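Long-range contacts in putative glucoamylase (Bacteroides caccae ATCC 43185, PDB 4QT9), which is probably a glycoside hydrolase of the glucoamylase type, built on an alpha/alpha toroid and inferred to release glucose from alpha-glucans: residues Ile81-Leu92 against Tyr151-Ile162; Gln234-Val244 against His250-Ala258. One frame throughout, in Å; residues are numbered along the deposited sequence.

Contact 1: Ile81-Leu92 against Tyr151-Ile162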
loop_
_atom_site.group_PDB
_atom_site.type_symbol
_atom_site.label_atom_id
_atom_site.label_comp_id
_atom_site.label_asym_id
_atom_site.label_seq_id
_atom_site.Cartn_x
_atom_site.Cartn_y
_atom_site.Cartn_z
ATOM N N ILE A 81 -17.882 -3.847 3.140
ATOM C CA ILE A 81 -19.213 -3.257 3.034
ATOM C C ILE A 81 -19.885 -3.810 1.770
ATOM O O ILE A 81 -21.022 -4.259 1.835
ATOM C CB ILE A 81 -19.136 -1.692 3.007
ATOM C CG1 ILE A 81 -18.541 -1.108 4.308
ATOM C CG2 ILE A 81 -20.503 -1.060 2.701
ATOM C CD1 ILE A 81 -18.067 0.399 4.143
ATOM N N ASP A 82 -19.166 -3.797 0.628
ATOM C CA ASP A 82 -19.707 -4.259 -0.650
ATOM C C ASP A 82 -20.104 -5.732 -0.619
ATOM O O ASP A 82 -21.115 -6.094 -1.219
ATOM C CB ASP A 82 -18.716 -4.007 -1.802
ATOM C CG ASP A 82 -19.391 -4.044 -3.166
ATOM O OD1 ASP A 82 -20.257 -3.179 -3.425
ATOM O OD2 ASP A 82 -19.078 -4.953 -3.961
ATOM N N ARG A 83 -19.344 -6.568 0.101
ATOM C CA ARG A 83 -19.635 -8.000 0.213
ATOM C C ARG A 83 -20.695 -8.299 1.277
ATOM O O ARG A 83 -21.252 -9.399 1.289
ATOM C CB ARG A 83 -18.361 -8.790 0.505
ATOM C CG ARG A 83 -17.446 -8.810 -0.704
ATOM C CD ARG A 83 -16.526 -10.001 -0.737
ATOM N NE ARG A 83 -15.793 -9.985 -1.998
ATOM C CZ ARG A 83 -16.059 -10.771 -3.033
ATOM N NH1 ARG A 83 -16.991 -11.715 -2.940
ATOM N NH2 ARG A 83 -15.369 -10.649 -4.160
ATOM N N GLY A 84 -20.974 -7.338 2.150
ATOM C CA GLY A 84 -21.955 -7.536 3.213
ATOM C C GLY A 84 -21.392 -8.155 4.481
ATOM O O GLY A 84 -22.126 -8.813 5.228
ATOM N N TYR A 85 -20.089 -7.932 4.749
ATOM C CA TYR A 85 -19.423 -8.357 5.982
ATOM C C TYR A 85 -20.028 -7.554 7.164
ATOM O O TYR A 85 -20.221 -8.073 8.254
ATOM C CB TYR A 85 -17.903 -8.122 5.877
ATOM C CG TYR A 85 -17.130 -8.993 4.900
ATOM C CD1 TYR A 85 -17.740 -10.057 4.242
ATOM C CD2 TYR A 85 -15.768 -8.803 4.700
ATOM C CE1 TYR A 85 -17.028 -10.859 3.348
ATOM C CE2 TYR A 85 -15.043 -9.601 3.813
ATOM C CZ TYR A 85 -15.673 -10.638 3.146
ATOM O OH TYR A 85 -14.942 -11.473 2.321
ATOM N N VAL A 86 -20.329 -6.282 6.915
ATOM C CA VAL A 86 -20.982 -5.347 7.833
ATOM C C VAL A 86 -22.165 -4.736 7.087
ATOM O O VAL A 86 -22.181 -4.755 5.853
ATOM C CB VAL A 86 -20.007 -4.274 8.395
ATOM C CG1 VAL A 86 -18.958 -4.920 9.289
ATOM C CG2 VAL A 86 -19.335 -3.477 7.287
ATOM N N THR A 87 -23.150 -4.193 7.808
ATOM C CA THR A 87 -24.299 -3.545 7.156
ATOM C C THR A 87 -23.893 -2.188 6.540
ATOM O O THR A 87 -22.843 -1.637 6.887
ATOM C CB THR A 87 -25.454 -3.377 8.147
ATOM O OG1 THR A 87 -25.070 -2.411 9.123
ATOM C CG2 THR A 87 -25.848 -4.703 8.827
ATOM N N ARG A 88 -24.709 -1.674 5.619
ATOM C CA ARG A 88 -24.524 -0.369 4.973
ATOM C C ARG A 88 -24.408 0.741 6.043
ATOM O O ARG A 88 -23.568 1.633 5.913
ATOM C CB ARG A 88 -25.739 -0.086 4.040
ATOM C CG ARG A 88 -25.723 1.251 3.311
ATOM C CD ARG A 88 -26.973 1.468 2.477
ATOM N NE ARG A 88 -26.829 2.594 1.547
ATOM C CZ ARG A 88 -27.648 2.848 0.529
ATOM N NH1 ARG A 88 -28.683 2.052 0.285
ATOM N NH2 ARG A 88 -27.430 3.889 -0.262
ATOM N N GLU A 89 -25.269 0.670 7.094
ATOM C CA GLU A 89 -25.347 1.618 8.218
ATOM C C GLU A 89 -24.079 1.554 9.076
ATOM O O GLU A 89 -23.540 2.610 9.422
ATOM C CB GLU A 89 -26.602 1.361 9.095
ATOM C CG GLU A 89 -27.932 1.482 8.360
ATOM C CD GLU A 89 -28.282 0.432 7.313
ATOM O OE1 GLU A 89 -27.934 -0.763 7.490
ATOM O OE2 GLU A 89 -28.919 0.818 6.305
ATOM N N GLU A 90 -23.592 0.333 9.391
ATOM C CA GLU A 90 -22.349 0.130 10.150
ATOM C C GLU A 90 -21.114 0.669 9.403
ATOM O O GLU A 90 -20.244 1.296 10.024
ATOM C CB GLU A 90 -22.124 -1.350 10.462
ATOM C CG GLU A 90 -23.002 -1.876 11.578
ATOM C CD GLU A 90 -22.991 -3.384 11.747
ATOM O OE1 GLU A 90 -22.859 -4.115 10.736
ATOM O OE2 GLU A 90 -23.155 -3.835 12.903
ATOM N N GLY A 91 -21.040 0.399 8.101
ATOM C CA GLY A 91 -19.940 0.864 7.275
ATOM C C GLY A 91 -19.880 2.378 7.178
ATOM O O GLY A 91 -18.795 2.963 7.215
ATOM N N LEU A 92 -21.045 3.022 7.070
ATOM C CA LEU A 92 -21.146 4.491 7.011
ATOM C C LEU A 92 -20.767 5.078 8.368
ATOM O O LEU A 92 -20.089 6.103 8.408
ATOM C CB LEU A 92 -22.561 4.934 6.594
ATOM C CG LEU A 92 -22.822 6.448 6.459
ATOM C CD1 LEU A 92 -22.044 7.032 5.294
ATOM C CD2 LEU A 92 -24.306 6.730 6.310
ATOM N N TYR A 151 -17.389 5.568 -4.182
ATOM C CA TYR A 151 -18.376 4.607 -3.721
ATOM C C TYR A 151 -19.634 5.312 -3.186
ATOM O O TYR A 151 -20.743 4.849 -3.438
ATOM C CB TYR A 151 -17.760 3.730 -2.619
ATOM C CG TYR A 151 -18.573 2.509 -2.258
ATOM C CD1 TYR A 151 -18.597 1.392 -3.091
ATOM C CD2 TYR A 151 -19.255 2.437 -1.047
ATOM C CE1 TYR A 151 -19.297 0.238 -2.736
ATOM C CE2 TYR A 151 -19.958 1.284 -0.678
ATOM C CZ TYR A 151 -19.972 0.185 -1.525
ATOM O OH TYR A 151 -20.676 -0.957 -1.195
ATOM N N TYR A 152 -19.458 6.431 -2.457
ATOM C CA TYR A 152 -20.545 7.187 -1.827
ATOM C C TYR A 152 -21.073 8.391 -2.640
ATOM O O TYR A 152 -22.137 8.925 -2.290
ATOM C CB TYR A 152 -20.087 7.680 -0.451
ATOM C CG TYR A 152 -20.026 6.615 0.641
ATOM C CD1 TYR A 152 -20.801 5.456 0.564
ATOM C CD2 TYR A 152 -19.286 6.823 1.800
ATOM C CE1 TYR A 152 -20.814 4.521 1.597
ATOM C CE2 TYR A 152 -19.282 5.888 2.835
ATOM C CZ TYR A 152 -20.038 4.731 2.724
ATOM O OH TYR A 152 -20.008 3.801 3.740
ATOM N N ALA A 153 -20.373 8.806 -3.723
ATOM C CA ALA A 153 -20.748 9.991 -4.524
ATOM C C ALA A 153 -22.169 9.948 -5.071
ATOM O O ALA A 153 -22.775 11.008 -5.240
ATOM C CB ALA A 153 -19.773 10.192 -5.678
ATOM N N ASN A 154 -22.699 8.756 -5.350
ATOM C CA ASN A 154 -24.055 8.663 -5.885
ATOM C C ASN A 154 -24.985 7.899 -4.935
ATOM O O ASN A 154 -26.055 7.464 -5.364
ATOM C CB ASN A 154 -24.044 8.026 -7.276
ATOM C CG ASN A 154 -23.330 8.866 -8.311
ATOM O OD1 ASN A 154 -22.203 8.565 -8.727
ATOM N ND2 ASN A 154 -23.964 9.948 -8.746
ATOM N N GLY A 155 -24.606 7.800 -3.656
ATOM C CA GLY A 155 -25.400 7.117 -2.640
ATOM C C GLY A 155 -26.567 7.933 -2.125
ATOM O O GLY A 155 -27.088 8.801 -2.826
ATOM N N ASN A 156 -27.009 7.657 -0.889
ATOM C CA ASN A 156 -28.099 8.432 -0.307
ATOM C C ASN A 156 -27.537 9.794 0.177
ATOM O O ASN A 156 -26.323 10.010 0.091
ATOM C CB ASN A 156 -28.785 7.632 0.808
ATOM C CG ASN A 156 -27.924 7.282 1.989
ATOM O OD1 ASN A 156 -26.966 7.982 2.335
ATOM N ND2 ASN A 156 -28.310 6.242 2.691
ATOM N N ASP A 157 -28.394 10.696 0.690
ATOM C CA ASP A 157 -27.980 12.030 1.138
ATOM C C ASP A 157 -26.878 12.004 2.222
ATOM O O ASP A 157 -25.977 12.842 2.182
ATOM C CB ASP A 157 -29.194 12.838 1.623
ATOM C CG ASP A 157 -30.077 13.370 0.495
ATOM O OD1 ASP A 157 -29.790 13.056 -0.694
ATOM O OD2 ASP A 157 -31.042 14.121 0.794
ATOM N N LYS A 158 -26.929 11.046 3.148
ATOM C CA LYS A 158 -25.942 10.933 4.228
ATOM C C LYS A 158 -24.596 10.469 3.685
ATOM O O LYS A 158 -23.552 10.927 4.158
ATOM C CB LYS A 158 -26.442 9.978 5.310
ATOM C CG LYS A 158 -27.785 10.420 5.890
ATOM C CD LYS A 158 -28.217 9.568 7.057
ATOM C CE LYS A 158 -28.666 8.185 6.682
ATOM N NZ LYS A 158 -28.844 7.330 7.887
ATOM N N GLU A 159 -24.627 9.567 2.689
ATOM C CA GLU A 159 -23.442 9.058 1.992
ATOM C C GLU A 159 -22.797 10.170 1.159
ATOM O O GLU A 159 -21.578 10.337 1.234
ATOM C CB GLU A 159 -23.813 7.867 1.112
ATOM C CG GLU A 159 -23.956 6.583 1.919
ATOM C CD GLU A 159 -24.710 5.436 1.268
ATOM O OE1 GLU A 159 -25.393 5.657 0.241
ATOM O OE2 GLU A 159 -24.639 4.311 1.812
ATOM N N LYS A 160 -23.617 10.948 0.394
ATOM C CA LYS A 160 -23.140 12.082 -0.421
ATOM C C LYS A 160 -22.501 13.167 0.473
ATOM O O LYS A 160 -21.510 13.759 0.079
ATOM C CB LYS A 160 -24.270 12.702 -1.261
ATOM C CG LYS A 160 -24.844 11.814 -2.377
ATOM C CD LYS A 160 -25.667 12.678 -3.353
ATOM C CE LYS A 160 -27.102 12.293 -3.621
ATOM N NZ LYS A 160 -27.231 11.057 -4.436
ATOM N N ALA A 161 -23.044 13.401 1.686
ATOM C CA ALA A 161 -22.459 14.359 2.633
ATOM C C ALA A 161 -21.069 13.879 3.092
ATOM O O ALA A 161 -20.150 14.690 3.240
ATOM C CB ALA A 161 -23.379 14.543 3.838
ATOM N N ILE A 162 -20.908 12.555 3.263
ATOM C CA ILE A 162 -19.634 11.943 3.649
ATOM C C ILE A 162 -18.636 12.162 2.517
ATOM O O ILE A 162 -17.514 12.584 2.798
ATOM C CB ILE A 162 -19.804 10.438 4.040
ATOM C CG1 ILE A 162 -20.475 10.293 5.414
ATOM C CG2 ILE A 162 -18.488 9.662 4.005
ATOM C CD1 ILE A 162 -19.732 10.930 6.570
HETATM O O HOH W 1 -22.113 2.026 3.619
HETATM O O HOH W 2 -24.619 4.015 4.273
#

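Contact 2: Gln234-Val244 against His250-Ala258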
loop_
_atom_site.group_PDB
_atom_site.type_symbol
_atom_site.label_atom_id
_atom_site.label_comp_id
_atom_site.label_asym_id
_atom_site.label_seq_id
_atom_site.Cartn_x
_atom_site.Cartn_y
_atom_site.Cartn_z
ATOM N N GLN A 234 13.167 11.308 -14.248
ATOM C CA GLN A 234 14.484 11.913 -14.510
ATOM C C GLN A 234 14.811 11.874 -16.031
ATOM O O GLN A 234 15.864 11.374 -16.449
ATOM C CB GLN A 234 15.590 11.266 -13.666
ATOM C CG GLN A 234 15.467 11.616 -12.197
ATOM C CD GLN A 234 16.628 11.043 -11.432
ATOM O OE1 GLN A 234 16.773 9.837 -11.320
ATOM N NE2 GLN A 234 17.520 11.894 -10.942
ATOM N N ASN A 235 13.824 12.326 -16.837
ATOM C CA ASN A 235 13.833 12.480 -18.294
ATOM C C ASN A 235 14.192 11.184 -19.035
ATOM O O ASN A 235 14.895 11.231 -20.053
ATOM C CB ASN A 235 14.775 13.628 -18.698
ATOM C CG ASN A 235 14.387 14.918 -18.011
ATOM O OD1 ASN A 235 13.331 15.495 -18.286
ATOM N ND2 ASN A 235 15.158 15.319 -17.005
ATOM N N GLY A 236 13.651 10.060 -18.567
ATOM C CA GLY A 236 13.929 8.778 -19.202
ATOM C C GLY A 236 14.971 7.908 -18.528
ATOM O O GLY A 236 15.080 6.737 -18.879
ATOM N N ALA A 237 15.721 8.431 -17.537
ATOM C CA ALA A 237 16.710 7.620 -16.786
ATOM C C ALA A 237 16.045 6.424 -16.030
ATOM O O ALA A 237 16.724 5.478 -15.653
ATOM C CB ALA A 237 17.452 8.503 -15.790
ATOM N N ILE A 238 14.718 6.471 -15.814
ATOM C CA ILE A 238 13.939 5.414 -15.137
ATOM C C ILE A 238 13.821 4.166 -16.043
ATOM O O ILE A 238 13.434 3.104 -15.574
ATOM C CB ILE A 238 12.532 5.980 -14.724
ATOM C CG1 ILE A 238 11.800 5.042 -13.696
ATOM C CG2 ILE A 238 11.669 6.300 -15.960
ATOM C CD1 ILE A 238 10.564 5.639 -13.010
ATOM N N VAL A 239 14.108 4.309 -17.344
ATOM C CA VAL A 239 14.071 3.211 -18.303
ATOM C C VAL A 239 15.466 2.622 -18.343
ATOM O O VAL A 239 16.408 3.326 -18.707
ATOM C CB VAL A 239 13.588 3.665 -19.707
ATOM C CG1 VAL A 239 13.626 2.504 -20.705
ATOM C CG2 VAL A 239 12.186 4.292 -19.642
ATOM N N SER A 240 15.623 1.364 -17.867
ATOM C CA SER A 240 16.936 0.715 -17.842
ATOM C C SER A 240 16.745 -0.791 -17.956
ATOM O O SER A 240 16.810 -1.483 -16.938
ATOM C CB SER A 240 17.681 1.089 -16.560
ATOM O OG SER A 240 19.046 0.710 -16.607
ATOM N N PRO A 241 16.441 -1.322 -19.165
ATOM C CA PRO A 241 16.194 -2.764 -19.282
ATOM C C PRO A 241 17.383 -3.617 -18.813
ATOM O O PRO A 241 18.530 -3.329 -19.155
ATOM C CB PRO A 241 15.895 -2.954 -20.770
ATOM C CG PRO A 241 15.412 -1.606 -21.237
ATOM C CD PRO A 241 16.267 -0.641 -20.469
ATOM N N HIS A 242 17.100 -4.616 -17.947
ATOM C CA HIS A 242 18.101 -5.558 -17.427
ATOM C C HIS A 242 17.409 -6.862 -17.032
ATOM O O HIS A 242 16.194 -6.890 -16.817
ATOM C CB HIS A 242 18.881 -4.962 -16.231
ATOM C CG HIS A 242 18.003 -4.598 -15.083
ATOM N ND1 HIS A 242 17.122 -3.525 -15.160
ATOM C CD2 HIS A 242 17.858 -5.198 -13.881
ATOM C CE1 HIS A 242 16.481 -3.508 -14.007
ATOM N NE2 HIS A 242 16.899 -4.478 -13.197
ATOM N N LYS A 243 18.186 -7.930 -16.930
ATOM C CA LYS A 243 17.686 -9.247 -16.570
ATOM C C LYS A 243 18.020 -9.574 -15.129
ATOM O O LYS A 243 19.101 -9.235 -14.637
ATOM C CB LYS A 243 18.270 -10.312 -17.502
ATOM C CG LYS A 243 17.842 -10.157 -18.965
ATOM C CD LYS A 243 16.646 -11.032 -19.335
ATOM C CE LYS A 243 17.018 -12.444 -19.725
ATOM N NZ LYS A 243 17.650 -12.522 -21.066
ATOM N N VAL A 244 17.058 -10.183 -14.433
ATOM C CA VAL A 244 17.177 -10.636 -13.047
ATOM C C VAL A 244 16.535 -12.013 -13.024
ATOM O O VAL A 244 15.398 -12.144 -13.473
ATOM C CB VAL A 244 16.552 -9.685 -11.974
ATOM C CG1 VAL A 244 16.894 -10.175 -10.558
ATOM C CG2 VAL A 244 16.990 -8.236 -12.151
ATOM N N HIS A 250 12.047 -3.799 -17.229
ATOM C CA HIS A 250 12.185 -2.615 -18.094
ATOM C C HIS A 250 12.698 -1.365 -17.363
ATOM O O HIS A 250 13.385 -0.540 -17.967
ATOM C CB HIS A 250 10.818 -2.292 -18.728
ATOM C CG HIS A 250 10.856 -1.189 -19.730
ATOM N ND1 HIS A 250 11.504 -1.332 -20.938
ATOM C CD2 HIS A 250 10.318 0.052 -19.663
ATOM C CE1 HIS A 250 11.350 -0.175 -21.567
ATOM N NE2 HIS A 250 10.648 0.689 -20.832
ATOM N N LEU A 251 12.362 -1.233 -16.077
ATOM C CA LEU A 251 12.668 -0.029 -15.315
ATOM C C LEU A 251 13.929 -0.104 -14.477
ATOM O O LEU A 251 14.385 -1.197 -14.132
ATOM C CB LEU A 251 11.476 0.301 -14.366
ATOM C CG LEU A 251 10.098 0.414 -15.016
ATOM C CD1 LEU A 251 9.037 0.624 -13.987
ATOM C CD2 LEU A 251 10.059 1.545 -16.081
ATOM N N ARG A 252 14.441 1.089 -14.099
ATOM C CA ARG A 252 15.528 1.270 -13.155
ATOM C C ARG A 252 14.906 1.265 -11.746
ATOM O O ARG A 252 14.132 2.161 -11.427
ATOM C CB ARG A 252 16.269 2.600 -13.421
ATOM C CG ARG A 252 17.255 2.949 -12.295
ATOM C CD ARG A 252 17.616 4.420 -12.235
ATOM N NE ARG A 252 16.467 5.308 -12.030
ATOM C CZ ARG A 252 16.528 6.628 -12.176
ATOM N NH1 ARG A 252 17.674 7.214 -12.501
ATOM N NH2 ARG A 252 15.444 7.374 -11.996
ATOM N N TYR A 253 15.229 0.260 -10.923
ATOM C CA TYR A 253 14.746 0.162 -9.542
ATOM C C TYR A 253 15.750 0.909 -8.664
ATOM O O TYR A 253 16.955 0.746 -8.821
ATOM C CB TYR A 253 14.558 -1.321 -9.135
ATOM C CG TYR A 253 13.403 -1.961 -9.879
ATOM C CD1 TYR A 253 13.545 -2.388 -11.202
ATOM C CD2 TYR A 253 12.154 -2.082 -9.291
ATOM C CE1 TYR A 253 12.461 -2.885 -11.925
ATOM C CE2 TYR A 253 11.064 -2.582 -10.001
ATOM C CZ TYR A 253 11.220 -2.977 -11.321
ATOM O OH TYR A 253 10.141 -3.486 -11.998
ATOM N N GLN A 254 15.269 1.754 -7.775
ATOM C CA GLN A 254 16.138 2.579 -6.940
ATOM C C GLN A 254 17.036 1.773 -6.006
ATOM O O GLN A 254 16.542 1.156 -5.077
ATOM C CB GLN A 254 15.299 3.581 -6.130
ATOM C CG GLN A 254 14.843 4.749 -6.985
ATOM C CD GLN A 254 15.968 5.658 -7.380
ATOM O OE1 GLN A 254 16.879 5.916 -6.599
ATOM N NE2 GLN A 254 15.911 6.213 -8.583
ATOM N N GLY A 255 18.344 1.807 -6.266
ATOM C CA GLY A 255 19.350 1.137 -5.439
ATOM C C GLY A 255 19.321 -0.382 -5.403
ATOM O O GLY A 255 19.841 -0.978 -4.456
ATOM N N THR A 256 18.736 -1.025 -6.441
ATOM C CA THR A 256 18.586 -2.475 -6.531
ATOM C C THR A 256 18.309 -2.936 -7.975
ATOM O O THR A 256 17.915 -2.121 -8.820
ATOM C CB THR A 256 17.477 -2.949 -5.563
ATOM O OG1 THR A 256 17.368 -4.369 -5.634
ATOM C CG2 THR A 256 16.115 -2.290 -5.816
ATOM N N GLU A 257 18.563 -4.242 -8.271
ATOM C CA GLU A 257 18.246 -4.815 -9.579
ATOM C C GLU A 257 16.742 -5.165 -9.617
ATOM O O GLU A 257 16.149 -5.208 -10.686
ATOM C CB GLU A 257 19.105 -6.072 -9.883
ATOM C CG GLU A 257 20.517 -5.839 -10.386
ATOM C CD GLU A 257 21.108 -6.997 -11.193
ATOM O OE1 GLU A 257 21.723 -7.916 -10.595
ATOM O OE2 GLU A 257 20.832 -7.043 -12.417
ATOM N N ALA A 258 16.145 -5.454 -8.450
ATOM C CA ALA A 258 14.725 -5.835 -8.292
ATOM C C ALA A 258 14.288 -5.591 -6.847
ATOM O O ALA A 258 14.797 -6.208 -5.910
ATOM C CB ALA A 258 14.514 -7.299 -8.686
HETATM O O HOH W 3 17.969 8.456 -9.281
#

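Contact 1: Ile81-Leu92 against Tyr151-Ile162
Two turns between successive helices of the alpha/alpha toroid meet here, one joining helix 67-83 to helix 88-104 and the other joining helix 135-152 to helix 157-172, with Arg88 and Glu159 paired across the gap. The salt bridge is side-on and two-pronged: Arg88 NE donates to Glu159 OE2 at 2.8 Å and Arg88 NH2 to Glu159 OE1 at 2.7 Å, both bonds nearly straight. The two acceptors lie in the guanidinium plane, and the carboxylate, met on its syn side, is turned 24° from it. Arg88 spans the distance with CG anti to its backbone N (chi1 179°) and an extended chain. Asn156 ND2 lies over one guanidinium face. Glu159 OE1 also accepts, on its anti side, from Asn156 N at 2.8 Å, while Asn156 OD1 receives Glu159 N; this capping box starts helix 157-172 and restrains the carboxylate that Arg88 grips. Thr87 and Glu90 form a second capping box at the start of helix 88-104. One water joins Arg88 O to Tyr152 OH, and another joins Arg88 O to Glu159 OE2.

Beside the salt bridge, Leu92 is a knob in a hole formed by Tyr152, Lys158, Glu159 and Ile162. Its CD1 reaches Ile162 CG1 at 3.6 Å and Tyr152 CE2 at 3.9 Å, while CD2 meets Lys158 CB. Ile81 CG2 packs obliquely against the Tyr151 ring, 4.1 Å from CE2, and Asp82 OD1 lies at that ring's edge.

The short segments 88-92 and 157-162 run roughly parallel, 24° apart, their axes 11.6 Å apart at closest approach. Met95 of helix 88-104 touches both Ile81 and Tyr152, whereas helix 409-415 meets Asp82 through Leu409 and Tyr151 through Leu413.

Contact 2: Gln234-Val244 against His250-Ala258
His242 reaches across to the chain of Glu257, its NE2 donating to Glu257 O over 2.7 Å, in the ring plane and on a carbonyl lone pair. At the other ring nitrogen, ND1 donates to Ser240 O at 2.7 Å. With carbonyl oxygens facing both nitrogens, the ring is probably doubly protonated; the pair of bonds fixes its rotation. Leu251 O lies at the ring edge, 3.1 Å from CE1.

Arg252 straddles Gln234 OE1: NH2 donates at 2.9 Å in a bent bond, with OE1 24° out of the guanidinium plane, and NH1 donates more weakly. Ala237 O lies over one guanidinium face and Gln254 NE2 over the other; NH2 also bonds to Gly204 O. Val239 CG1 touches His250 NE2 at 3.5 Å, and Val244 CG2 meets Glu257 CB.

The backbone sets these positions through Arg252 N to Ile238 O (2.7 Å) and Ser240 N to His250 O (2.9 Å). These bonds flank Val239 and Leu251, a non-hydrogen-bonded antiparallel pair whose side chains diverge. Glu287 accepts from His250 N and Tyr253 OH, tying the segment to helix 284-301. The register is that of a beta hairpin, strands 239-244 and 247-251.

In the fold
Contact 1 and contact 2 lie on opposite sides of the chain's centre; the contact centres lie about 23 Å and 21 Å, respectively, from the centre of the chain. Their own centres are about 42 Å apart and their nearest atoms about 28 Å, so neither touches the other. Along the sequence they come in series, contact 1 closing before contact 2 opens. They also differ in kind: contact 1 joins two turns between successive helices, whereas contact 2 is local, with just five residues between its segments, and combines a hairpin with the loops on both its flanks. Both segments of contact 2 belong to the part of the chain that identifies the putative glucoamylase family.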